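Local coordinates for protein guanylate kinase (Stenotrophomonas maltophilia, PDB 6WCT) that transfers a phosphate group from ATP to GMP, giving ADP and GDP, and is probably essential for recycling GMP and, indirectly, cGMP, at residues Phe88-Ala91 with Asp96-Gly99; Ser37-Thr42 with Leu116-Trp121. One frame throughout, in Å; residues are numbered along the deposited sequence.

Contact 1: residues Phe88-Ala91 with Asp96-Gly99. With 5GP (guanosine-5'-monophosphate), chain E.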
ATOM      1  N   PHE A  88      15.156 -12.236  18.201  1.00 55.87           N
ATOM      2  CA  PHE A  88      14.609 -10.913  17.913  1.00 58.45           C
ATOM      3  C   PHE A  88      13.203 -10.764  18.492  1.00 62.09           C
ATOM      4  O   PHE A  88      12.878  -9.761  19.138  1.00 68.61           O
ATOM      5  CB  PHE A  88      14.624 -10.713  16.392  1.00 52.86           C
ATOM      6  CG  PHE A  88      14.069  -9.403  15.921  1.00 65.61           C
ATOM      7  CD1 PHE A  88      14.738  -8.217  16.157  1.00 76.11           C
ATOM      8  CD2 PHE A  88      12.898  -9.371  15.171  1.00 66.50           C
ATOM      9  CE1 PHE A  88      14.223  -7.012  15.697  1.00 77.72           C
ATOM     10  CE2 PHE A  88      12.381  -8.176  14.701  1.00 68.70           C
ATOM     11  CZ  PHE A  88      13.042  -6.993  14.965  1.00 68.65           C
ATOM     12  N   GLU A  89      12.360 -11.761  18.260  1.00 54.16           N
ATOM     13  CA  GLU A  89      11.072 -11.920  18.906  1.00 50.08           C
ATOM     14  C   GLU A  89      10.860 -13.409  19.098  1.00 50.12           C
ATOM     15  O   GLU A  89      11.408 -14.232  18.358  1.00 44.43           O
ATOM     16  CB  GLU A  89       9.907 -11.321  18.089  1.00 51.75           C
ATOM     17  CG  GLU A  89       9.672 -11.950  16.690  1.00 45.65           C
ATOM     18  CD  GLU A  89       8.992 -13.331  16.704  1.00 46.71           C
ATOM     19  OE1 GLU A  89       9.306 -14.175  15.827  1.00 45.15           O
ATOM     20  OE2 GLU A  89       8.154 -13.586  17.584  1.00 47.24           O
ATOM     21  N   HIS A  90      10.061 -13.754  20.092  1.00 55.75           N
ATOM     22  CA  HIS A  90       9.713 -15.149  20.279  1.00 43.75           C
ATOM     23  C   HIS A  90       8.410 -15.182  21.040  1.00 51.00           C
ATOM     24  O   HIS A  90       8.044 -14.220  21.715  1.00 54.55           O
ATOM     25  CB  HIS A  90      10.816 -15.921  21.007  1.00 45.82           C
ATOM     26  CG  HIS A  90      10.932 -15.571  22.456  1.00 49.80           C
ATOM     27  ND1 HIS A  90      11.687 -14.510  22.901  1.00 58.94           N
ATOM     28  CD2 HIS A  90      10.384 -16.136  23.558  1.00 51.84           C
ATOM     29  CE1 HIS A  90      11.609 -14.442  24.220  1.00 62.86           C
ATOM     30  NE2 HIS A  90      10.825 -15.417  24.643  1.00 61.75           N
ATOM     31  N   ALA A  91       7.694 -16.285  20.893  1.00 47.85           N
ATOM     32  CA  ALA A  91       6.392 -16.359  21.519  1.00 43.94           C
ATOM     33  C   ALA A  91       6.002 -17.812  21.705  1.00 48.37           C
ATOM     34  O   ALA A  91       6.452 -18.704  20.981  1.00 54.64           O
ATOM     35  CB  ALA A  91       5.343 -15.612  20.694  1.00 45.01           C
ATOM     36  N   ASP A  96       3.756 -24.298  21.977  1.00 61.44           N
ATOM     37  CA  ASP A  96       5.163 -24.541  21.685  1.00 54.56           C
ATOM     38  C   ASP A  96       5.836 -23.205  21.417  1.00 46.64           C
ATOM     39  O   ASP A  96       5.177 -22.203  21.141  1.00 54.06           O
ATOM     40  CB  ASP A  96       5.351 -25.468  20.479  1.00 56.88           C
ATOM     41  CG  ASP A  96       5.000 -26.916  20.782  1.00 67.70           C
ATOM     42  OD1 ASP A  96       5.776 -27.601  21.498  1.00 58.75           O
ATOM     43  OD2 ASP A  96       3.933 -27.365  20.295  1.00 72.05           O
ATOM     44  N   TRP A  97       7.160 -23.207  21.493  1.00 43.46           N
ATOM     45  CA  TRP A  97       7.948 -22.015  21.210  1.00 48.88           C
ATOM     46  C   TRP A  97       8.094 -21.774  19.707  1.00 48.19           C
ATOM     47  O   TRP A  97       8.306 -22.704  18.927  1.00 47.08           O
ATOM     48  CB  TRP A  97       9.337 -22.153  21.820  1.00 55.78           C
ATOM     49  CG  TRP A  97       9.363 -22.092  23.308  1.00 63.54           C
ATOM     50  CD1 TRP A  97       9.763 -23.085  24.162  1.00 63.76           C
ATOM     51  CD2 TRP A  97       8.980 -20.988  24.130  1.00 69.89           C
ATOM     52  NE1 TRP A  97       9.650 -22.663  25.460  1.00 69.40           N
ATOM     53  CE2 TRP A  97       9.172 -21.378  25.470  1.00 75.83           C
ATOM     54  CE3 TRP A  97       8.490 -19.705  23.863  1.00 71.23           C
ATOM     55  CZ2 TRP A  97       8.889 -20.533  26.542  1.00 86.28           C
ATOM     56  CZ3 TRP A  97       8.211 -18.866  24.926  1.00 79.22           C
ATOM     57  CH2 TRP A  97       8.412 -19.284  26.251  1.00 86.83           C
ATOM     58  N   LYS A  98       8.009 -20.508  19.315  1.00 46.30           N
ATOM     59  CA  LYS A  98       8.335 -20.050  17.974  1.00 43.59           C
ATOM     60  C   LYS A  98       9.182 -18.792  18.102  1.00 44.14           C
ATOM     61  O   LYS A  98       9.018 -18.015  19.044  1.00 50.66           O
ATOM     62  CB  LYS A  98       7.073 -19.756  17.148  1.00 38.51           C
ATOM     63  CG  LYS A  98       6.222 -20.978  16.833  1.00 42.51           C
ATOM     64  CD  LYS A  98       6.505 -21.507  15.443  1.00 40.68           C
ATOM     65  CE  LYS A  98       5.896 -22.887  15.258  1.00 43.57           C
ATOM     66  NZ  LYS A  98       4.448 -22.821  14.952  1.00 44.83           N
ATOM     67  N   GLY A  99      10.110 -18.608  17.169  1.00 39.41           N
ATOM     68  CA  GLY A  99      11.015 -17.487  17.273  1.00 42.94           C
ATOM     69  C   GLY A  99      11.816 -17.135  16.034  1.00 47.56           C
ATOM     70  O   GLY A  99      12.239 -18.001  15.255  1.00 45.35           O
TER
HETATM   71  P   5GP E 301       2.630 -23.678  12.457  1.00 45.26           P
HETATM   72  O1P 5GP E 301       3.754 -23.849  11.465  1.00 47.58           O
HETATM   73  O2P 5GP E 301       1.299 -24.304  12.044  1.00 42.03           O
HETATM   74  O3P 5GP E 301       2.962 -24.112  13.864  1.00 37.46           O
HETATM   75  O5' 5GP E 301       2.383 -22.132  12.622  1.00 45.44           O
HETATM   76  C5' 5GP E 301       1.686 -21.630  13.744  1.00 35.42           C
HETATM   77  C4' 5GP E 301       1.791 -20.136  13.788  1.00 37.04           C
HETATM   78  O4' 5GP E 301       3.109 -19.771  14.275  1.00 34.54           O
HETATM   79  C3' 5GP E 301       1.640 -19.449  12.418  1.00 39.14           C
HETATM   80  O3' 5GP E 301       0.829 -18.288  12.540  1.00 41.08           O
HETATM   81  C2' 5GP E 301       3.058 -18.996  12.101  1.00 34.27           C
HETATM   82  O2' 5GP E 301       3.146 -17.863  11.266  1.00 35.85           O
HETATM   83  C1' 5GP E 301       3.587 -18.712  13.494  1.00 33.24           C
HETATM   84  N9  5GP E 301       5.037 -18.659  13.571  1.00 40.19           N
HETATM   85  C8  5GP E 301       5.919 -19.251  12.705  1.00 42.51           C
HETATM   86  N7  5GP E 301       7.155 -18.873  12.892  1.00 41.96           N
HETATM   87  C5  5GP E 301       7.085 -17.989  13.957  1.00 40.98           C
HETATM   88  C6  5GP E 301       8.084 -17.218  14.577  1.00 41.09           C
HETATM   89  O6  5GP E 301       9.275 -17.187  14.274  1.00 42.84           O
HETATM   90  N1  5GP E 301       7.580 -16.414  15.585  1.00 43.21           N
HETATM   91  C2  5GP E 301       6.259 -16.354  15.954  1.00 48.14           C
HETATM   92  N2  5GP E 301       5.935 -15.500  16.934  1.00 42.17           N
HETATM   93  N3  5GP E 301       5.307 -17.080  15.376  1.00 40.25           N
HETATM   94  C4  5GP E 301       5.783 -17.861  14.392  1.00 38.75           C
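Glu89 OE1 is gripped by guanine N1 of GMP at 2.8 Å and by Thr100 OG1, which helps to fix the carboxylate, while Glu89 OE2 takes N2 of the base at 3.0 Å. A bend at chi2 (76°) presents both oxygens, a paired acceptor that matches the two donors of guanine. The backbone of the same residue meets the facing strand, Glu89 O lying 3.5 Å from Gly99 CA in a CA-H...O contact. Next, Ala91 N gives Lys98 O a 2.9 Å hydrogen bond and Lys98 N returns one to Ala91 O, closing an antiparallel hydrogen-bonded pair. In the neighbouring non-hydrogen-bonded pair, His90 faces Gly99 with their CA atoms 4.0 Å apart, a close approach that suits a residue without a side chain. The methyl of Ala91 and the aliphatic chain of Lys98 share the sheet face that meets GMP; Lys98 CB lies 3.6 Å from C4 of the ligand, though the position of NZ is doubtful. Across the sheet, CZ3 of Trp97 meets the His90 ring at its edge, 3.7 Å from CD2. Ile82 of helix 75-83 touches both these side chains, while strand 55-56 flanks strand 96-101 and strand 87-93 forms the outer edge of this mixed sheet.

Contact 2: residues Ser37-Thr42 with Leu116-Trp121. With 5GP (guanosine-5'-monophosphate), chain E.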
ATOM      1  N   SER A  37       2.741 -20.355   0.403  1.00 41.70           N
ATOM      2  CA  SER A  37       2.758 -20.438  -1.056  1.00 34.84           C
ATOM      3  C   SER A  37       2.649 -19.049  -1.673  1.00 39.76           C
ATOM      4  O   SER A  37       3.297 -18.756  -2.688  1.00 38.60           O
ATOM      5  CB  SER A  37       1.620 -21.327  -1.550  1.00 46.01           C
ATOM      6  OG  SER A  37       1.960 -22.690  -1.412  1.00 59.98           O
ATOM      7  N   ILE A  38       1.856 -18.167  -1.060  1.00 36.28           N
ATOM      8  CA  ILE A  38       1.746 -16.813  -1.577  1.00 39.73           C
ATOM      9  C   ILE A  38       3.070 -16.066  -1.407  1.00 36.10           C
ATOM     10  O   ILE A  38       3.528 -15.373  -2.324  1.00 35.08           O
ATOM     11  CB  ILE A  38       0.572 -16.090  -0.898  1.00 42.19           C
ATOM     12  CG1 ILE A  38      -0.736 -16.790  -1.245  1.00 39.23           C
ATOM     13  CG2 ILE A  38       0.494 -14.654  -1.355  1.00 39.87           C
ATOM     14  CD1 ILE A  38      -1.901 -16.294  -0.408  1.00 40.26           C
ATOM     15  N   VAL A  39       3.700 -16.191  -0.234  1.00 36.87           N
ATOM     16  CA  VAL A  39       4.966 -15.496   0.033  1.00 38.06           C
ATOM     17  C   VAL A  39       6.078 -16.002  -0.888  1.00 39.83           C
ATOM     18  O   VAL A  39       6.832 -15.213  -1.478  1.00 41.90           O
ATOM     19  CB  VAL A  39       5.353 -15.658   1.516  1.00 43.00           C
ATOM     20  CG1 VAL A  39       6.845 -15.409   1.728  1.00 46.62           C
ATOM     21  CG2 VAL A  39       4.537 -14.729   2.381  1.00 34.23           C
ATOM     22  N   ASN A  40       6.201 -17.326  -1.024  1.00 34.44           N
ATOM     23  CA  ASN A  40       7.247 -17.877  -1.884  1.00 40.10           C
ATOM     24  C   ASN A  40       7.079 -17.420  -3.327  1.00 40.90           C
ATOM     25  O   ASN A  40       8.066 -17.093  -4.002  1.00 41.79           O
ATOM     26  CB  ASN A  40       7.241 -19.406  -1.825  1.00 40.83           C
ATOM     27  CG  ASN A  40       7.621 -19.941  -0.457  1.00 46.40           C
ATOM     28  OD1 ASN A  40       8.228 -19.238   0.356  1.00 49.40           O
ATOM     29  ND2 ASN A  40       7.291 -21.202  -0.208  1.00 51.81           N
ATOM     30  N   ALA A  41       5.840 -17.400  -3.832  1.00 43.96           N
ATOM     31  CA  ALA A  41       5.638 -16.911  -5.196  1.00 44.51           C
ATOM     32  C   ALA A  41       5.899 -15.417  -5.292  1.00 42.63           C
ATOM     33  O   ALA A  41       6.383 -14.931  -6.319  1.00 46.49           O
ATOM     34  CB  ALA A  41       4.225 -17.227  -5.688  1.00 40.81           C
ATOM     35  N   THR A  42       5.582 -14.675  -4.237  1.00 43.09           N
ATOM     36  CA  THR A  42       5.812 -13.233  -4.242  1.00 42.54           C
ATOM     37  C   THR A  42       7.301 -12.901  -4.222  1.00 45.18           C
ATOM     38  O   THR A  42       7.757 -12.019  -4.959  1.00 47.59           O
ATOM     39  CB  THR A  42       5.118 -12.614  -3.035  1.00 38.69           C
ATOM     40  OG1 THR A  42       3.718 -12.901  -3.116  1.00 40.51           O
ATOM     41  CG2 THR A  42       5.323 -11.107  -3.023  1.00 40.58           C
ATOM     42  N   LEU A 116      11.349 -10.371   5.317  1.00 36.23           N
ATOM     43  CA  LEU A 116       9.957 -10.737   5.521  1.00 34.71           C
ATOM     44  C   LEU A 116       9.880 -11.809   6.606  1.00 40.66           C
ATOM     45  O   LEU A 116      10.606 -12.803   6.542  1.00 39.19           O
ATOM     46  CB  LEU A 116       9.345 -11.223   4.212  1.00 36.24           C
ATOM     47  CG  LEU A 116       7.858 -11.553   4.167  1.00 38.13           C
ATOM     48  CD1 LEU A 116       7.400 -11.581   2.743  1.00 43.80           C
ATOM     49  CD2 LEU A 116       7.574 -12.915   4.815  1.00 31.49           C
ATOM     50  N   LEU A 117       9.039 -11.582   7.618  1.00 40.44           N
ATOM     51  CA  LEU A 117       8.799 -12.530   8.704  1.00 38.68           C
ATOM     52  C   LEU A 117       7.395 -13.116   8.581  1.00 35.64           C
ATOM     53  O   LEU A 117       6.432 -12.366   8.404  1.00 38.98           O
ATOM     54  CB  LEU A 117       8.943 -11.851  10.071  1.00 38.42           C
ATOM     55  CG  LEU A 117      10.217 -11.051  10.356  1.00 37.92           C
ATOM     56  CD1 LEU A 117      10.197 -10.400  11.748  1.00 41.65           C
ATOM     57  CD2 LEU A 117      11.494 -11.917  10.156  1.00 33.54           C
ATOM     58  N   GLU A 118       7.269 -14.438   8.754  1.00 30.42           N
ATOM     59  CA  GLU A 118       5.974 -15.120   8.777  1.00 34.52           C
ATOM     60  C   GLU A 118       5.734 -15.522  10.223  1.00 35.96           C
ATOM     61  O   GLU A 118       6.192 -16.575  10.669  1.00 34.17           O
ATOM     62  CB  GLU A 118       5.960 -16.334   7.853  1.00 25.38           C
ATOM     63  CG  GLU A 118       6.215 -15.963   6.422  1.00 31.00           C
ATOM     64  CD  GLU A 118       6.152 -17.158   5.458  1.00 43.62           C
ATOM     65  OE1 GLU A 118       6.865 -17.125   4.450  1.00 47.41           O
ATOM     66  OE2 GLU A 118       5.421 -18.131   5.720  1.00 53.64           O
ATOM     67  N   ILE A 119       5.041 -14.660  10.978  1.00 33.14           N
ATOM     68  CA  ILE A 119       4.923 -14.855  12.419  1.00 33.54           C
ATOM     69  C   ILE A 119       3.512 -14.541  12.893  1.00 34.01           C
ATOM     70  O   ILE A 119       2.737 -13.879  12.205  1.00 34.13           O
ATOM     71  CB  ILE A 119       5.945 -13.987  13.172  1.00 37.39           C
ATOM     72  CG1 ILE A 119       5.624 -12.516  12.932  1.00 30.09           C
ATOM     73  CG2 ILE A 119       7.402 -14.355  12.705  1.00 29.88           C
ATOM     74  CD1 ILE A 119       6.616 -11.549  13.597  1.00 32.28           C
ATOM     75  N   ASP A 120       3.198 -14.982  14.108  1.00 33.66           N
ATOM     76  CA  ASP A 120       1.842 -14.834  14.610  1.00 31.89           C
ATOM     77  C   ASP A 120       1.639 -13.416  15.142  1.00 38.96           C
ATOM     78  O   ASP A 120       2.518 -12.550  15.044  1.00 38.21           O
ATOM     79  CB  ASP A 120       1.546 -15.876  15.687  1.00 34.42           C
ATOM     80  CG  ASP A 120       2.019 -15.444  17.069  1.00 42.98           C
ATOM     81  OD1 ASP A 120       3.125 -14.876  17.149  1.00 39.77           O
ATOM     82  OD2 ASP A 120       1.277 -15.644  18.068  1.00 42.24           O
ATOM     83  N   TRP A 121       0.448 -13.164  15.685  1.00 41.62           N
ATOM     84  CA  TRP A 121       0.141 -11.822  16.156  1.00 33.51           C
ATOM     85  C   TRP A 121       0.991 -11.436  17.348  1.00 44.36           C
ATOM     86  O   TRP A 121       1.326 -10.255  17.499  1.00 43.69           O
ATOM     87  CB  TRP A 121      -1.336 -11.699  16.506  1.00 37.43           C
ATOM     88  CG  TRP A 121      -1.827 -12.576  17.640  1.00 38.13           C
ATOM     89  CD1 TRP A 121      -2.366 -13.821  17.529  1.00 35.93           C
ATOM     90  CD2 TRP A 121      -1.830 -12.260  19.046  1.00 39.28           C
ATOM     91  NE1 TRP A 121      -2.708 -14.301  18.771  1.00 56.26           N
ATOM     92  CE2 TRP A 121      -2.386 -13.366  19.719  1.00 40.65           C
ATOM     93  CE3 TRP A 121      -1.408 -11.163  19.793  1.00 48.16           C
ATOM     94  CZ2 TRP A 121      -2.554 -13.399  21.109  1.00 44.61           C
ATOM     95  CZ3 TRP A 121      -1.560 -11.202  21.196  1.00 47.26           C
ATOM     96  CH2 TRP A 121      -2.122 -12.314  21.827  1.00 46.13           C
TER
HETATM   97  P   5GP E 301       2.630 -23.678  12.457  1.00 45.26           P
HETATM   98  O1P 5GP E 301       3.754 -23.849  11.465  1.00 47.58           O
HETATM   99  O2P 5GP E 301       1.299 -24.304  12.044  1.00 42.03           O
HETATM  100  O3P 5GP E 301       2.962 -24.112  13.864  1.00 37.46           O
HETATM  101  O5' 5GP E 301       2.383 -22.132  12.622  1.00 45.44           O
HETATM  102  C5' 5GP E 301       1.686 -21.630  13.744  1.00 35.42           C
HETATM  103  C4' 5GP E 301       1.791 -20.136  13.788  1.00 37.04           C
HETATM  104  O4' 5GP E 301       3.109 -19.771  14.275  1.00 34.54           O
HETATM  105  C3' 5GP E 301       1.640 -19.449  12.418  1.00 39.14           C
HETATM  106  O3' 5GP E 301       0.829 -18.288  12.540  1.00 41.08           O
HETATM  107  C2' 5GP E 301       3.058 -18.996  12.101  1.00 34.27           C
HETATM  108  O2' 5GP E 301       3.146 -17.863  11.266  1.00 35.85           O
HETATM  109  C1' 5GP E 301       3.587 -18.712  13.494  1.00 33.24           C
HETATM  110  N9  5GP E 301       5.037 -18.659  13.571  1.00 40.19           N
HETATM  111  C8  5GP E 301       5.919 -19.251  12.705  1.00 42.51           C
HETATM  112  N7  5GP E 301       7.155 -18.873  12.892  1.00 41.96           N
HETATM  113  C5  5GP E 301       7.085 -17.989  13.957  1.00 40.98           C
HETATM  114  C6  5GP E 301       8.084 -17.218  14.577  1.00 41.09           C
HETATM  115  O6  5GP E 301       9.275 -17.187  14.274  1.00 42.84           O
HETATM  116  N1  5GP E 301       7.580 -16.414  15.585  1.00 43.21           N
HETATM  117  C2  5GP E 301       6.259 -16.354  15.954  1.00 48.14           C
HETATM  118  N2  5GP E 301       5.935 -15.500  16.934  1.00 42.17           N
HETATM  119  N3  5GP E 301       5.307 -17.080  15.376  1.00 40.25           N
HETATM  120  C4  5GP E 301       5.783 -17.861  14.392  1.00 38.75           C
HETATM  121  O   HOH W   1       7.012 -19.323   3.086  1.00 50.39           O
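Val39 sends CG1 toward two residues of 116-121 at once: the methyl is 4.0 Å from Leu116 CD1, tip to tip, and 3.2 Å from Glu118 OE1. Its chi1 of 160° sets CG1 anti to the backbone N, on the side from which the carboxylate arrives. Valine suits the apolar side of this place, formed by Leu116 and Val27; Glu118 OE1 merely rests against its methyl and finds its polar partner elsewhere. Leu116 supplies both of its methyls to the same Val39 carbon. Glu118 comes from the opposite direction on a chain extended beyond CG, and a water bridges its OE1 (2.6 Å) and Asn40 OD1 (3.0 Å). The carboxylate is thus tied to the helix through water, without a direct bond between the segments, and it lies beside the P-loop residues Lys35 and Ser36.

Further along, the chain turns from strand to nucleotide pocket. CG2 of Ile119 packs against the guanine, 3.5 Å from C6, an apolar branched side chain against an aromatic ring. Asp120 OD1 accepts the ligand's N2 at 2.9 Å (158° at the hydrogen) and also Gly123 N, while OD2 bonds Gln122 NE2. An aspartate suits this N-cap of helix 121-130, because the helix start holds the very oxygen that recognises guanine. Helix 35-45, whose first residues complete the P-loop, packs on the parallel sheet at strands 114-117 and 24-28, where Val27 touches both Val39 and Leu116; helix 188-203 lies against Thr42 and Leu116.

How the contacts relate
The two contacts have centres about 16 Å apart and meet at GMP. Along the chain, helix 35-45 comes first, then the hairpin of strands 87-93 and 96-101, then strand 114-117, so contact 1 falls within the sequence that separates the two halves of contact 2. They belong to different sheets: contact 1 to the mixed sheet over the base, contact 2 to the parallel P-loop core. Glu89 OE1 packs against Ile119 CG2 at 3.7 Å, and Phe88 CE2 approaches Leu117 CD1. Guanine is thus read from the hairpin and from the loop that follows strand 114-117, while helix 35-45 itself carries residues that bind ADP in another structure of this protein, bringing acceptor and donor sites together.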